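Local coordinates for protein dTDP-4-amino-4,6-dideoxyglucose formyltransferase (Shewanella sp. FDAARGOS_354, PDB 6V2T) that probably transfers a formyl group from a reduced folate cofactor to the amino group of the nucleotide sugar dTDP-4-amino-4,6-dideoxyglucose, probably for lipopolysaccharide O-antigen synthesis, at residues I28-N32 / R58-N63; L35-I39 / E182-K187; S76-K80 / Q102-L108; E93-H99 / V112-I117. All blocks are in the same frame, centred on the assembly; numbering follows the deposited sequence. Where two conformers were deposited one is given.

How the contacts relate
Three of the four contacts lie in or beside the central sheet, whose order puts strands 75-77, 53-60, 24-30, 94-98 and 113-118 next to one another. Contact 1 passes to contact 4 through S30 OG and A98 O, 2.6 Å apart, and to contact 3 through Y59 O and I77 N at 2.9 Å. Contact 2 joins two helices that lie on one face of the sheet, with E182 OE2 2.5 Å from H99 NE2 of contact 4. Contacts 1 and 4 both reach the nucleotide sugar, through N32 and H99, while contacts 3 and 4 both border the folate. Contacts 2 and 3 do not touch, their centres being about 22 Å apart.

Contact 1 of 4, residues I28-N32 / R58-N63. With 0FX (dTDP-4-amino-4,6-dideoxyglucose), chain G.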
# COMPACT_ATOMS: atom_id res chain seq x y z
N ILE B 28 -19.58 3.48 -30.98
CA ILE B 28 -18.96 3.64 -29.64
C ILE B 28 -17.49 3.23 -29.77
O ILE B 28 -17.22 2.07 -30.16
CB ILE B 28 -19.80 2.92 -28.58
CG1 ILE B 28 -21.20 3.56 -28.53
CG2 ILE B 28 -19.13 2.94 -27.22
CD1 ILE B 28 -22.20 2.72 -27.83
N VAL B 29 -16.59 4.20 -29.59
CA VAL B 29 -15.13 3.98 -29.59
C VAL B 29 -14.65 4.06 -28.15
O VAL B 29 -14.87 5.09 -27.48
CB VAL B 29 -14.35 4.98 -30.46
CG1 VAL B 29 -12.89 4.57 -30.58
CG2 VAL B 29 -14.96 5.14 -31.83
N SER B 30 -14.01 3.01 -27.69
CA SER B 30 -13.70 2.84 -26.26
C SER B 30 -12.50 1.92 -26.04
O SER B 30 -12.40 0.88 -26.72
CB SER B 30 -14.89 2.28 -25.56
OG SER B 30 -14.60 2.18 -24.18
N ASP B 31 -11.67 2.28 -25.06
CA ASP B 31 -10.48 1.48 -24.65
C ASP B 31 -10.62 1.08 -23.18
O ASP B 31 -9.58 0.78 -22.58
CB ASP B 31 -9.22 2.28 -24.96
CG ASP B 31 -9.00 2.37 -26.46
OD1 ASP B 31 -8.88 1.29 -27.11
OD2 ASP B 31 -9.00 3.49 -26.97
N ASN B 32 -11.85 1.06 -22.65
CA ASN B 32 -12.19 0.77 -21.23
C ASN B 32 -13.24 -0.35 -21.18
O ASN B 32 -14.42 -0.12 -21.58
CB ASN B 32 -12.66 2.03 -20.51
CG ASN B 32 -12.77 1.88 -19.01
OD1 ASN B 32 -13.83 1.55 -18.48
ND2 ASN B 32 -11.67 2.13 -18.31
N ARG B 58 -15.99 -0.31 -31.12
CA ARG B 58 -14.60 -0.45 -31.62
C ARG B 58 -13.64 0.06 -30.54
O ARG B 58 -14.05 0.94 -29.71
CB ARG B 58 -14.44 0.31 -32.94
CG ARG B 58 -15.42 -0.09 -34.03
CD ARG B 58 -15.12 -1.43 -34.67
NE ARG B 58 -15.96 -1.69 -35.83
CZ ARG B 58 -17.14 -2.30 -35.78
NH1 ARG B 58 -17.84 -2.48 -36.88
NH2 ARG B 58 -17.60 -2.73 -34.63
N TYR B 59 -12.41 -0.47 -30.52
CA TYR B 59 -11.35 0.02 -29.61
C TYR B 59 -10.30 0.71 -30.48
O TYR B 59 -10.39 0.61 -31.72
CB TYR B 59 -10.79 -1.10 -28.74
CG TYR B 59 -10.05 -2.15 -29.52
CD1 TYR B 59 -8.76 -1.92 -29.96
CD2 TYR B 59 -10.63 -3.37 -29.83
CE1 TYR B 59 -8.06 -2.86 -30.69
CE2 TYR B 59 -9.94 -4.33 -30.55
CZ TYR B 59 -8.65 -4.07 -30.99
OH TYR B 59 -7.95 -4.99 -31.71
N SER B 60 -9.38 1.44 -29.85
CA SER B 60 -8.40 2.31 -30.54
C SER B 60 -7.26 1.43 -31.06
O SER B 60 -6.88 0.49 -30.35
CB SER B 60 -7.84 3.40 -29.65
OG SER B 60 -8.82 4.39 -29.35
N ALA B 61 -6.74 1.76 -32.23
CA ALA B 61 -5.60 1.07 -32.88
C ALA B 61 -4.38 1.10 -31.94
O ALA B 61 -3.74 0.05 -31.77
CB ALA B 61 -5.31 1.75 -34.21
N ILE B 62 -4.14 2.24 -31.30
CA ILE B 62 -2.94 2.50 -30.46
C ILE B 62 -3.04 1.72 -29.13
O ILE B 62 -2.02 1.66 -28.41
CB ILE B 62 -2.74 4.01 -30.26
CG1 ILE B 62 -1.31 4.34 -29.82
CG2 ILE B 62 -3.78 4.60 -29.33
CD1 ILE B 62 -0.79 5.68 -30.29
N ASN B 63 -4.20 1.14 -28.82
CA ASN B 63 -4.42 0.29 -27.62
C ASN B 63 -3.32 -0.77 -27.63
O ASN B 63 -3.25 -1.54 -28.62
CB ASN B 63 -5.82 -0.33 -27.55
CG ASN B 63 -6.18 -0.82 -26.16
OD1 ASN B 63 -5.32 -1.33 -25.45
ND2 ASN B 63 -7.43 -0.67 -25.75
O4P 0FX G . -9.42 6.05 -17.66
P2 0FX G . -8.94 5.00 -18.67
O3P 0FX G . -10.07 4.34 -19.39
O1G 0FX G . -8.15 5.87 -19.70
C1G 0FX G . -8.52 5.79 -21.08
C2G 0FX G . -7.20 5.69 -21.83
O2G 0FX G . -6.42 4.53 -21.48
C3G 0FX G . -6.41 6.93 -21.48
O3G 0FX G . -5.21 6.89 -22.28
C4G 0FX G . -7.23 8.21 -21.71
N4A 0FX G . -6.52 9.35 -21.12
C5G 0FX G . -8.63 8.20 -21.11
C6G 0FX G . -9.44 9.42 -21.59
O5G 0FX G . -9.26 6.97 -21.46
OPP 0FX G . -8.09 3.61 -18.21
P 0FX G . -6.60 3.89 -17.83
O1P 0FX G . -5.71 4.44 -18.84
O2P 0FX G . -6.00 2.56 -17.47
O5 0FX G . -6.43 4.66 -16.47
C5 0FX G . -7.29 4.42 -15.39
C4 0FX G . -6.57 4.93 -14.13
O4 0FX G . -5.44 4.13 -13.80
C3 0FX G . -5.96 6.34 -14.27
O3 0FX G . -6.93 7.37 -14.11
C2 0FX G . -4.82 6.37 -13.22
C1 0FX G . -4.43 4.87 -13.19
N11 0FX G . -3.19 4.67 -13.93
C61 0FX G . -3.17 4.21 -15.20
C51 0FX G . -1.94 4.02 -15.84
C5A 0FX G . -1.90 3.52 -17.27
C21 0FX G . -2.06 4.94 -13.27
O21 0FX G . -2.13 5.40 -12.00
N31 0FX G . -0.84 4.78 -13.86
C41 0FX G . -0.77 4.32 -15.13
O41 0FX G . 0.46 4.22 -15.72
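The carboxylate of D31 reaches across to the end of the neighbouring strand and takes hydrogen bonds there from S60 and N63. OD1 of D31 accepts twice: from S60 N at 2.8 Å, on the syn side and nearly straight (166°), and from N63 ND2, also at 2.8 Å, on the anti side and well out of the carboxylate plane. The amide of N63 stands steeply to the carboxylate, the two planes being 71° apart. OD2 of D31 uses its syn lone pair toward S60 OG, which donates over 2.6 Å, and the same oxygen also receives K101 N. With CG of D31 anti to its carbonyl carbon (chi1 -70°), the carboxylate faces the type I turn S60-N63, whose ends it ties together.

Behind this site the backbones of 28-30 and 58-60 run parallel. R58 sits between I28 and S30: R58 N donates to I28 O (2.8 Å) and S30 N to R58 O (2.9 Å). These are the first two strands of a beta-alpha-beta unit in the Rossmann-like formyltransferase domain, and helix 33-45 begins directly after the loop. At that start N32 divides its amide, OD1 capping L35 N and ND2 donating to the diphosphate oxygen O3P of the nucleotide sugar over 2.9 Å.

Counting K101, four donors converge on the buried D31 carboxylate, which would favour its ionised form. Its rotation is thereby fixed, and the loop that presents N32 to the diphosphate is tied to the turn after the second strand.

Contact 2 of 4, residues L35-I39 / E182-K187; sequences LVSFI and EMDLLK
One face of the F38 ring is taken by M183, whose CG lies 3.7 Å from the ring centroid and almost exactly on the ring normal, a CH-pi contact. SD of M183 follows over the same face at 4.0 Å from the centroid, tilted 24° from the normal, which makes a Met-aromatic contact; the bend of M183 at chi3 turns its methyl end away. At the rim, close to the ring plane, stand L186 CB, 4.0 Å from F38 CE1, and K187 CG, 3.7 Å from F38 CZ. The tip of the ring also comes up against the backbone of the other helix, with F38 CZ 3.5 Å from M183 O. F38 gets there because its CG is anti to the backbone N (chi1 177°), which carries the phenyl group straight across the gap.

Beside the ring, on the side nearer the sheet, the contact becomes aliphatic. L186 CD1 is shared by L35 CD2 and I39 CG1, at 4.0 Å from each. L35 crosses both L186 and E182 at about a right angle, its CD2 resting beside the E182 carboxylate, whose OE2 is hydrogen-bonded to H99.

The short helical segments run in nearly the same direction, 28° apart, with axes 11.2 Å from each other, a spacing bridged by long side chains. L35 and I39 also lean on A98, while L185 packs on C143 and I145 of strand 141-147. Helices 33-45 and 171-194, roughly parallel where these segments meet, thus lie side by side on one face of the sheet, the layering of a Rossmann-like alpha/beta domain.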
# COMPACT_ATOMS: atom_id res chain seq x y z
N LEU B 35 -16.55 0.35 -18.92
CA LEU B 35 -17.51 1.23 -19.66
C LEU B 35 -18.22 0.47 -20.81
O LEU B 35 -19.44 0.54 -20.86
CB LEU B 35 -16.79 2.45 -20.24
CG LEU B 35 -16.80 3.70 -19.37
CD1 LEU B 35 -16.40 4.93 -20.19
CD2 LEU B 35 -18.15 3.92 -18.70
N VAL B 36 -17.48 -0.12 -21.74
CA VAL B 36 -18.04 -0.83 -22.91
C VAL B 36 -19.07 -1.85 -22.41
O VAL B 36 -20.25 -1.79 -22.82
CB VAL B 36 -16.95 -1.54 -23.73
CG1 VAL B 36 -17.56 -2.47 -24.78
CG2 VAL B 36 -16.02 -0.55 -24.41
N SER B 37 -18.61 -2.77 -21.56
CA SER B 37 -19.46 -3.84 -20.99
C SER B 37 -20.71 -3.20 -20.36
O SER B 37 -21.82 -3.66 -20.65
CB SER B 37 -18.67 -4.68 -20.03
OG SER B 37 -19.53 -5.58 -19.35
N PHE B 38 -20.55 -2.14 -19.56
CA PHE B 38 -21.68 -1.42 -18.92
C PHE B 38 -22.60 -0.81 -19.98
O PHE B 38 -23.82 -0.90 -19.82
CB PHE B 38 -21.16 -0.34 -17.98
CG PHE B 38 -22.27 0.45 -17.36
CD1 PHE B 38 -22.61 1.69 -17.87
CD2 PHE B 38 -22.99 -0.06 -16.30
CE1 PHE B 38 -23.63 2.42 -17.29
CE2 PHE B 38 -24.02 0.66 -15.73
CZ PHE B 38 -24.33 1.91 -16.23
N ILE B 39 -22.06 -0.22 -21.05
CA ILE B 39 -22.88 0.47 -22.09
C ILE B 39 -23.66 -0.60 -22.87
O ILE B 39 -24.89 -0.43 -23.06
CB ILE B 39 -22.00 1.34 -23.01
CG1 ILE B 39 -21.51 2.60 -22.30
CG2 ILE B 39 -22.75 1.68 -24.29
CD1 ILE B 39 -20.42 3.34 -23.06
N GLU B 182 -19.98 8.14 -13.65
CA GLU B 182 -20.05 7.95 -15.11
C GLU B 182 -21.18 6.98 -15.42
O GLU B 182 -21.93 7.22 -16.37
CB GLU B 182 -18.78 7.38 -15.76
CG GLU B 182 -17.55 8.26 -15.71
CD GLU B 182 -16.40 7.66 -16.52
OE1 GLU B 182 -16.08 6.45 -16.31
OE2 GLU B 182 -15.87 8.38 -17.41
N MET B 183 -21.29 5.90 -14.64
CA MET B 183 -22.35 4.89 -14.87
C MET B 183 -23.72 5.48 -14.55
O MET B 183 -24.62 5.26 -15.36
CB MET B 183 -22.07 3.63 -14.06
CG MET B 183 -20.90 2.88 -14.63
SD MET B 183 -20.61 1.27 -13.84
CE MET B 183 -20.43 1.73 -12.12
N ASP B 184 -23.84 6.24 -13.46
CA ASP B 184 -25.08 6.96 -13.09
C ASP B 184 -25.50 7.90 -14.22
O ASP B 184 -26.67 7.86 -14.60
CB ASP B 184 -24.92 7.76 -11.79
CG ASP B 184 -24.78 6.95 -10.50
OD1 ASP B 184 -24.94 5.72 -10.55
OD2 ASP B 184 -24.46 7.59 -9.47
N LEU B 185 -24.58 8.74 -14.75
CA LEU B 185 -24.89 9.67 -15.87
C LEU B 185 -25.38 8.91 -17.10
O LEU B 185 -26.38 9.36 -17.73
CB LEU B 185 -23.66 10.51 -16.22
CG LEU B 185 -23.32 11.62 -15.24
CD1 LEU B 185 -21.96 12.22 -15.58
CD2 LEU B 185 -24.38 12.72 -15.24
N LEU B 186 -24.72 7.82 -17.47
CA LEU B 186 -25.14 7.05 -18.65
C LEU B 186 -26.53 6.43 -18.43
O LEU B 186 -27.35 6.46 -19.35
CB LEU B 186 -24.06 6.02 -18.96
CG LEU B 186 -22.82 6.64 -19.60
CD1 LEU B 186 -21.66 5.66 -19.67
CD2 LEU B 186 -23.16 7.14 -21.00
N LYS B 187 -26.81 5.89 -17.25
CA LYS B 187 -28.15 5.31 -16.94
C LYS B 187 -29.22 6.37 -17.23
O LYS B 187 -30.14 6.11 -17.99
CB LYS B 187 -28.23 4.90 -15.47
CG LYS B 187 -27.43 3.67 -15.07
CD LYS B 187 -27.41 3.47 -13.57
CE LYS B 187 -26.85 2.15 -13.11
NZ LYS B 187 -26.99 2.03 -11.65

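Contact 3 of 4, residues S76-K80 / Q102-L108; sequences SINVK and QIFPSEL. With FOL (folic acid), chain H.
V79 points into the segment 102-108, and from CB outward each of its atoms has a neighbour there. CB lies 3.7 Å from Q102 OE1. CG1, anti to the backbone N (chi1 153°), runs in over the F104 backbone, 3.5 Å from F104 CA, and goes on to CD1 of the F104 ring, which it meets obliquely. Both methyls meet L108 CD1, CG1 of V79 at 3.9 Å and CG2 at 4.0 Å, and CG2 also stays near Q102 OE1.

The Q102 side chain, extended beyond CG, brings its amide alongside the V79 backbone. V79 N donates to Q102 OE1 over 3.2 Å with a practically linear N-H (177°), although it meets the oxygen from the flank, tilted out of the carbonyl plane. Q102 NE2 in turn donates to N78 OD1 at 3.0 Å, keeping its partner in its own amide plane.

N78 OD1 accepts K80 N as well, an Asx turn that closes the chain just after edge strand 75-77 of the Rossmann-like sheet; the two donors reach the oxygen from opposite faces of the N78 amide plane.

Segment 102-108 also forms part of the folate pocket. The folate NA2 amino group donates to F104 O over 2.9 Å, and I103 spreads its side-chain carbons along the ligand. On the P105 side of the contact, V79 O is buried against the proline ring with no polar partner in the model.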
# COMPACT_ATOMS: atom_id res chain seq x y z
N SER B 76 -10.61 -3.25 -33.92
CA SER B 76 -9.84 -1.99 -33.90
C SER B 76 -10.48 -0.99 -34.86
O SER B 76 -11.10 -1.42 -35.86
CB SER B 76 -8.41 -2.24 -34.26
OG SER B 76 -7.65 -1.06 -34.02
N ILE B 77 -10.33 0.31 -34.57
CA ILE B 77 -10.53 1.40 -35.57
C ILE B 77 -9.42 2.42 -35.35
O ILE B 77 -8.97 2.53 -34.19
CB ILE B 77 -11.94 2.02 -35.47
CG1 ILE B 77 -12.35 2.67 -36.80
CG2 ILE B 77 -12.05 2.99 -34.30
CD1 ILE B 77 -13.85 2.84 -36.96
N ASN B 78 -9.02 3.10 -36.42
CA ASN B 78 -7.93 4.10 -36.44
C ASN B 78 -8.46 5.46 -36.89
O ASN B 78 -8.47 5.76 -38.09
CB ASN B 78 -6.78 3.66 -37.34
CG ASN B 78 -5.60 4.60 -37.24
OD1 ASN B 78 -5.64 5.62 -36.54
ND2 ASN B 78 -4.52 4.26 -37.92
N VAL B 79 -8.77 6.31 -35.93
CA VAL B 79 -9.40 7.64 -36.12
C VAL B 79 -8.41 8.60 -36.80
O VAL B 79 -8.84 9.70 -37.21
CB VAL B 79 -9.88 8.09 -34.74
CG1 VAL B 79 -9.93 9.59 -34.60
CG2 VAL B 79 -11.22 7.44 -34.40
N LYS B 80 -7.14 8.22 -36.95
CA LYS B 80 -6.14 9.00 -37.73
C LYS B 80 -5.98 8.42 -39.14
O LYS B 80 -5.19 8.98 -39.90
CB LYS B 80 -4.80 9.03 -36.99
CG LYS B 80 -4.89 9.52 -35.55
CD LYS B 80 -3.61 10.15 -35.04
CE LYS B 80 -3.70 10.53 -33.58
NZ LYS B 80 -2.37 10.46 -32.92
N GLN B 102 -7.46 7.66 -28.53
CA GLN B 102 -7.02 8.46 -29.72
C GLN B 102 -7.66 9.84 -29.74
O GLN B 102 -8.86 9.96 -29.48
CB GLN B 102 -7.41 7.79 -31.04
CG GLN B 102 -6.73 6.45 -31.28
CD GLN B 102 -7.12 5.92 -32.64
OE1 GLN B 102 -8.22 5.42 -32.86
NE2 GLN B 102 -6.20 6.06 -33.59
N ILE B 103 -6.89 10.86 -30.11
CA ILE B 103 -7.43 12.22 -30.39
C ILE B 103 -8.18 12.17 -31.72
O ILE B 103 -7.60 11.68 -32.70
CB ILE B 103 -6.31 13.27 -30.39
CG1 ILE B 103 -5.60 13.32 -29.03
CG2 ILE B 103 -6.90 14.62 -30.79
CD1 ILE B 103 -4.15 13.80 -29.09
N PHE B 104 -9.43 12.66 -31.75
CA PHE B 104 -10.21 12.74 -33.01
C PHE B 104 -9.67 13.89 -33.84
O PHE B 104 -9.50 14.98 -33.33
CB PHE B 104 -11.71 12.92 -32.76
CG PHE B 104 -12.44 11.69 -32.28
CD1 PHE B 104 -11.78 10.67 -31.62
CD2 PHE B 104 -13.81 11.56 -32.49
CE1 PHE B 104 -12.47 9.56 -31.16
CE2 PHE B 104 -14.50 10.46 -32.01
CZ PHE B 104 -13.83 9.46 -31.36
N PRO B 105 -9.37 13.68 -35.14
CA PRO B 105 -8.96 14.78 -36.00
C PRO B 105 -10.12 15.73 -36.29
O PRO B 105 -11.29 15.33 -36.22
CB PRO B 105 -8.54 14.07 -37.30
CG PRO B 105 -9.43 12.85 -37.33
CD PRO B 105 -9.50 12.42 -35.88
N SER B 106 -9.77 16.97 -36.63
CA SER B 106 -10.71 18.03 -37.06
C SER B 106 -11.68 17.51 -38.13
O SER B 106 -12.85 17.86 -38.05
CB SER B 106 -9.94 19.24 -37.52
OG SER B 106 -9.19 18.92 -38.67
N GLU B 107 -11.25 16.63 -39.05
CA GLU B 107 -12.08 16.06 -40.15
C GLU B 107 -13.18 15.14 -39.60
O GLU B 107 -14.20 14.97 -40.31
CB GLU B 107 -11.24 15.27 -41.16
CG GLU B 107 -10.35 16.14 -42.03
CD GLU B 107 -9.03 16.57 -41.41
OE1 GLU B 107 -8.72 16.13 -40.27
OE2 GLU B 107 -8.31 17.36 -42.06
N LEU B 108 -13.00 14.54 -38.41
CA LEU B 108 -14.06 13.73 -37.78
C LEU B 108 -15.01 14.66 -36.99
O LEU B 108 -16.21 14.61 -37.25
CB LEU B 108 -13.43 12.70 -36.85
CG LEU B 108 -14.00 11.29 -36.88
CD1 LEU B 108 -13.51 10.49 -35.70
CD2 LEU B 108 -15.52 11.27 -36.97
N1 FOL H . -10.58 14.02 -29.45
C2 FOL H . -10.87 15.32 -29.61
NA2 FOL H . -10.61 15.91 -30.78
N3 FOL H . -11.47 16.04 -28.62
C4 FOL H . -11.72 15.48 -27.43
O4 FOL H . -12.27 16.22 -26.58
C4A FOL H . -11.43 14.13 -27.24
N5 FOL H . -11.62 13.51 -26.08
C6 FOL H . -10.98 12.23 -25.73
C7 FOL H . -10.93 11.38 -27.01
N8 FOL H . -10.52 12.12 -28.17
C8A FOL H . -10.84 13.42 -28.29
C9 FOL H . -9.67 12.41 -24.88
N10 FOL H . -8.66 11.39 -25.15
C11 FOL H . -4.50 11.92 -25.49
C12 FOL H . -5.10 10.68 -25.69
C13 FOL H . -6.49 10.52 -25.56
C14 FOL H . -7.30 11.59 -25.25
C15 FOL H . -6.70 12.83 -25.07
C16 FOL H . -5.32 13.00 -25.19
C FOL H . -3.01 12.09 -25.66
O FOL H . -2.45 11.25 -26.33
N FOL H . -2.32 13.14 -25.20

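Contact 4 of 4, residues E93-H99 / V112-I117. With 0FX (dTDP-4-amino-4,6-dideoxyglucose), chain G; FOL (folic acid), chain H.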
# COMPACT_ATOMS: atom_id res chain seq x y z
N GLU B 93 -24.36 8.29 -37.69
CA GLU B 93 -25.03 9.58 -37.36
C GLU B 93 -24.39 10.19 -36.10
O GLU B 93 -24.54 11.43 -35.89
CB GLU B 93 -26.52 9.34 -37.17
CG GLU B 93 -27.26 9.18 -38.48
CD GLU B 93 -26.93 7.92 -39.27
OE1 GLU B 93 -26.94 6.80 -38.68
OE2 GLU B 93 -26.67 8.06 -40.45
N LEU B 94 -23.81 9.36 -35.25
CA LEU B 94 -23.24 9.80 -33.94
C LEU B 94 -22.03 8.95 -33.59
O LEU B 94 -22.13 7.73 -33.70
CB LEU B 94 -24.31 9.66 -32.87
CG LEU B 94 -23.83 9.87 -31.43
CD1 LEU B 94 -23.37 11.33 -31.24
CD2 LEU B 94 -24.92 9.52 -30.42
N VAL B 95 -20.96 9.57 -33.07
CA VAL B 95 -19.82 8.84 -32.47
C VAL B 95 -19.73 9.23 -31.00
O VAL B 95 -19.76 10.45 -30.72
CB VAL B 95 -18.49 9.10 -33.20
CG1 VAL B 95 -17.36 8.28 -32.60
CG2 VAL B 95 -18.62 8.83 -34.68
N VAL B 96 -19.60 8.23 -30.12
CA VAL B 96 -19.37 8.40 -28.66
C VAL B 96 -17.99 7.85 -28.30
O VAL B 96 -17.72 6.65 -28.49
CB VAL B 96 -20.48 7.77 -27.80
CG1 VAL B 96 -20.18 7.93 -26.33
CG2 VAL B 96 -21.85 8.35 -28.13
N SER B 97 -17.12 8.74 -27.83
CA SER B 97 -15.82 8.39 -27.24
C SER B 97 -16.05 8.02 -25.78
O SER B 97 -16.48 8.90 -25.02
CB SER B 97 -14.85 9.52 -27.35
OG SER B 97 -13.81 9.31 -26.42
N ALA B 98 -15.79 6.78 -25.43
CA ALA B 98 -15.91 6.28 -24.04
C ALA B 98 -14.51 5.89 -23.58
O ALA B 98 -14.12 4.71 -23.73
CB ALA B 98 -16.90 5.14 -23.99
N HIS B 99 -13.76 6.85 -23.04
CA HIS B 99 -12.35 6.64 -22.64
C HIS B 99 -11.59 6.14 -23.87
O HIS B 99 -11.01 5.06 -23.81
CB HIS B 99 -12.27 5.69 -21.45
CG HIS B 99 -12.87 6.21 -20.18
ND1 HIS B 99 -12.36 5.88 -18.95
CD2 HIS B 99 -13.91 7.04 -19.95
CE1 HIS B 99 -13.08 6.46 -18.01
NE2 HIS B 99 -14.04 7.19 -18.60
N VAL B 112 -19.12 15.14 -38.02
CA VAL B 112 -20.01 14.14 -37.37
C VAL B 112 -20.25 14.59 -35.93
O VAL B 112 -19.30 15.06 -35.29
CB VAL B 112 -19.43 12.71 -37.41
CG1 VAL B 112 -20.46 11.69 -36.95
CG2 VAL B 112 -18.92 12.37 -38.78
N ARG B 113 -21.48 14.49 -35.44
CA ARG B 113 -21.76 14.74 -34.00
C ARG B 113 -20.90 13.75 -33.19
O ARG B 113 -21.12 12.52 -33.27
CB ARG B 113 -23.26 14.63 -33.71
CG ARG B 113 -23.66 15.16 -32.33
CD ARG B 113 -25.15 15.42 -32.26
NE ARG B 113 -25.90 14.19 -32.51
CZ ARG B 113 -26.48 13.45 -31.55
NH1 ARG B 113 -27.12 12.34 -31.87
NH2 ARG B 113 -26.45 13.83 -30.29
N CYS B 114 -19.88 14.25 -32.47
CA CYS B 114 -19.00 13.41 -31.61
C CYS B 114 -19.18 13.83 -30.15
O CYS B 114 -19.15 15.03 -29.88
CB CYS B 114 -17.55 13.52 -32.06
SG CYS B 114 -17.26 12.86 -33.72
N ILE B 115 -19.38 12.86 -29.26
CA ILE B 115 -19.60 13.08 -27.80
C ILE B 115 -18.61 12.25 -27.00
O ILE B 115 -18.49 11.03 -27.26
CB ILE B 115 -21.07 12.78 -27.43
CG1 ILE B 115 -22.01 13.74 -28.15
CG2 ILE B 115 -21.23 12.82 -25.92
CD1 ILE B 115 -23.52 13.53 -27.90
N ASN B 116 -17.95 12.88 -26.03
CA ASN B 116 -16.90 12.26 -25.18
C ASN B 116 -17.46 12.04 -23.78
O ASN B 116 -18.19 12.92 -23.22
CB ASN B 116 -15.61 13.08 -25.15
CG ASN B 116 -14.48 12.45 -24.35
OD1 ASN B 116 -13.92 13.08 -23.46
ND2 ASN B 116 -14.11 11.23 -24.65
N ILE B 117 -17.14 10.88 -23.23
CA ILE B 117 -17.37 10.58 -21.79
C ILE B 117 -16.02 10.70 -21.09
O ILE B 117 -15.14 9.85 -21.30
CB ILE B 117 -18.02 9.19 -21.66
CG1 ILE B 117 -19.26 9.06 -22.54
CG2 ILE B 117 -18.36 8.91 -20.20
CD1 ILE B 117 -19.74 7.64 -22.69
O4P 0FX G . -9.42 6.05 -17.66
P2 0FX G . -8.94 5.00 -18.67
O3P 0FX G . -10.07 4.34 -19.39
O1G 0FX G . -8.15 5.87 -19.70
C1G 0FX G . -8.52 5.79 -21.08
C2G 0FX G . -7.20 5.69 -21.83
O2G 0FX G . -6.42 4.53 -21.48
C3G 0FX G . -6.41 6.93 -21.48
O3G 0FX G . -5.21 6.89 -22.28
C4G 0FX G . -7.23 8.21 -21.71
N4A 0FX G . -6.52 9.35 -21.12
C5G 0FX G . -8.63 8.20 -21.11
C6G 0FX G . -9.44 9.42 -21.59
O5G 0FX G . -9.26 6.97 -21.46
OPP 0FX G . -8.09 3.61 -18.21
P 0FX G . -6.60 3.89 -17.83
O1P 0FX G . -5.71 4.44 -18.84
O2P 0FX G . -6.00 2.56 -17.47
O5 0FX G . -6.43 4.66 -16.47
C5 0FX G . -7.29 4.42 -15.39
C4 0FX G . -6.57 4.93 -14.13
O4 0FX G . -5.44 4.13 -13.80
C3 0FX G . -5.96 6.34 -14.27
O3 0FX G . -6.93 7.37 -14.11
C2 0FX G . -4.82 6.37 -13.22
C1 0FX G . -4.43 4.87 -13.19
N11 0FX G . -3.19 4.67 -13.93
C61 0FX G . -3.17 4.21 -15.20
C51 0FX G . -1.94 4.02 -15.84
C5A 0FX G . -1.90 3.52 -17.27
C21 0FX G . -2.06 4.94 -13.27
O21 0FX G . -2.13 5.40 -12.00
N31 0FX G . -0.84 4.78 -13.86
C41 0FX G . -0.77 4.32 -15.13
O41 0FX G . 0.46 4.22 -15.72
N1 FOL H . -10.58 14.02 -29.45
C2 FOL H . -10.87 15.32 -29.61
NA2 FOL H . -10.61 15.91 -30.78
N3 FOL H . -11.47 16.04 -28.62
C4 FOL H . -11.72 15.48 -27.43
O4 FOL H . -12.27 16.22 -26.58
C4A FOL H . -11.43 14.13 -27.24
N5 FOL H . -11.62 13.51 -26.08
C6 FOL H . -10.98 12.23 -25.73
C7 FOL H . -10.93 11.38 -27.01
N8 FOL H . -10.52 12.12 -28.17
C8A FOL H . -10.84 13.42 -28.29
C9 FOL H . -9.67 12.41 -24.88
N10 FOL H . -8.66 11.39 -25.15
C11 FOL H . -4.50 11.92 -25.49
C12 FOL H . -5.10 10.68 -25.69
C13 FOL H . -6.49 10.52 -25.56
C14 FOL H . -7.30 11.59 -25.25
C15 FOL H . -6.70 12.83 -25.07
C16 FOL H . -5.32 13.00 -25.19
C FOL H . -3.01 12.09 -25.66
O FOL H . -2.45 11.25 -26.33
N FOL H . -2.32 13.14 -25.20
O HOH W 1 -23.53 13.73 -37.35
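Strands 94-98 and 113-118, the two parallel strands of a beta-alpha-beta unit in the Rossmann-like core, pair from V95 with C114 to A98 with I117. V95 N donates to R113 O, and the pattern continues through I115 N to V95 O and S97 N to I115 O, ending with I117 N on S97 O at 2.7 Å. At the opposite end a water takes over, bridging E93 O and R113 N.

On the face of V96, A98 and I117, the I117 CD1 methyl lies 3.7 Å from V96 CG1. Further along this face the R113 chain, bent at chi3 (60°), carries its guanidinium to L94, whose CD1 lies over the centre of one face, 3.8 Å from R113 CZ, while R113 NH1 and NH2 donate to V194 O and L193 O of helix 171-194.

The face of S97 and N116 borders the folate. N116 ND2 makes a short but bent, weak bond to S97 OG (2.6 Å), and N116 OD1 is hydrogen-bonded to H146 NE2. Just past the first strand, H99 NE2 is hydrogen-bonded to E182 OE2, and the ring turns its edge to the nucleotide sugar, H99 ND1 donating to diphosphate oxygen O3P over 2.8 Å at 152°.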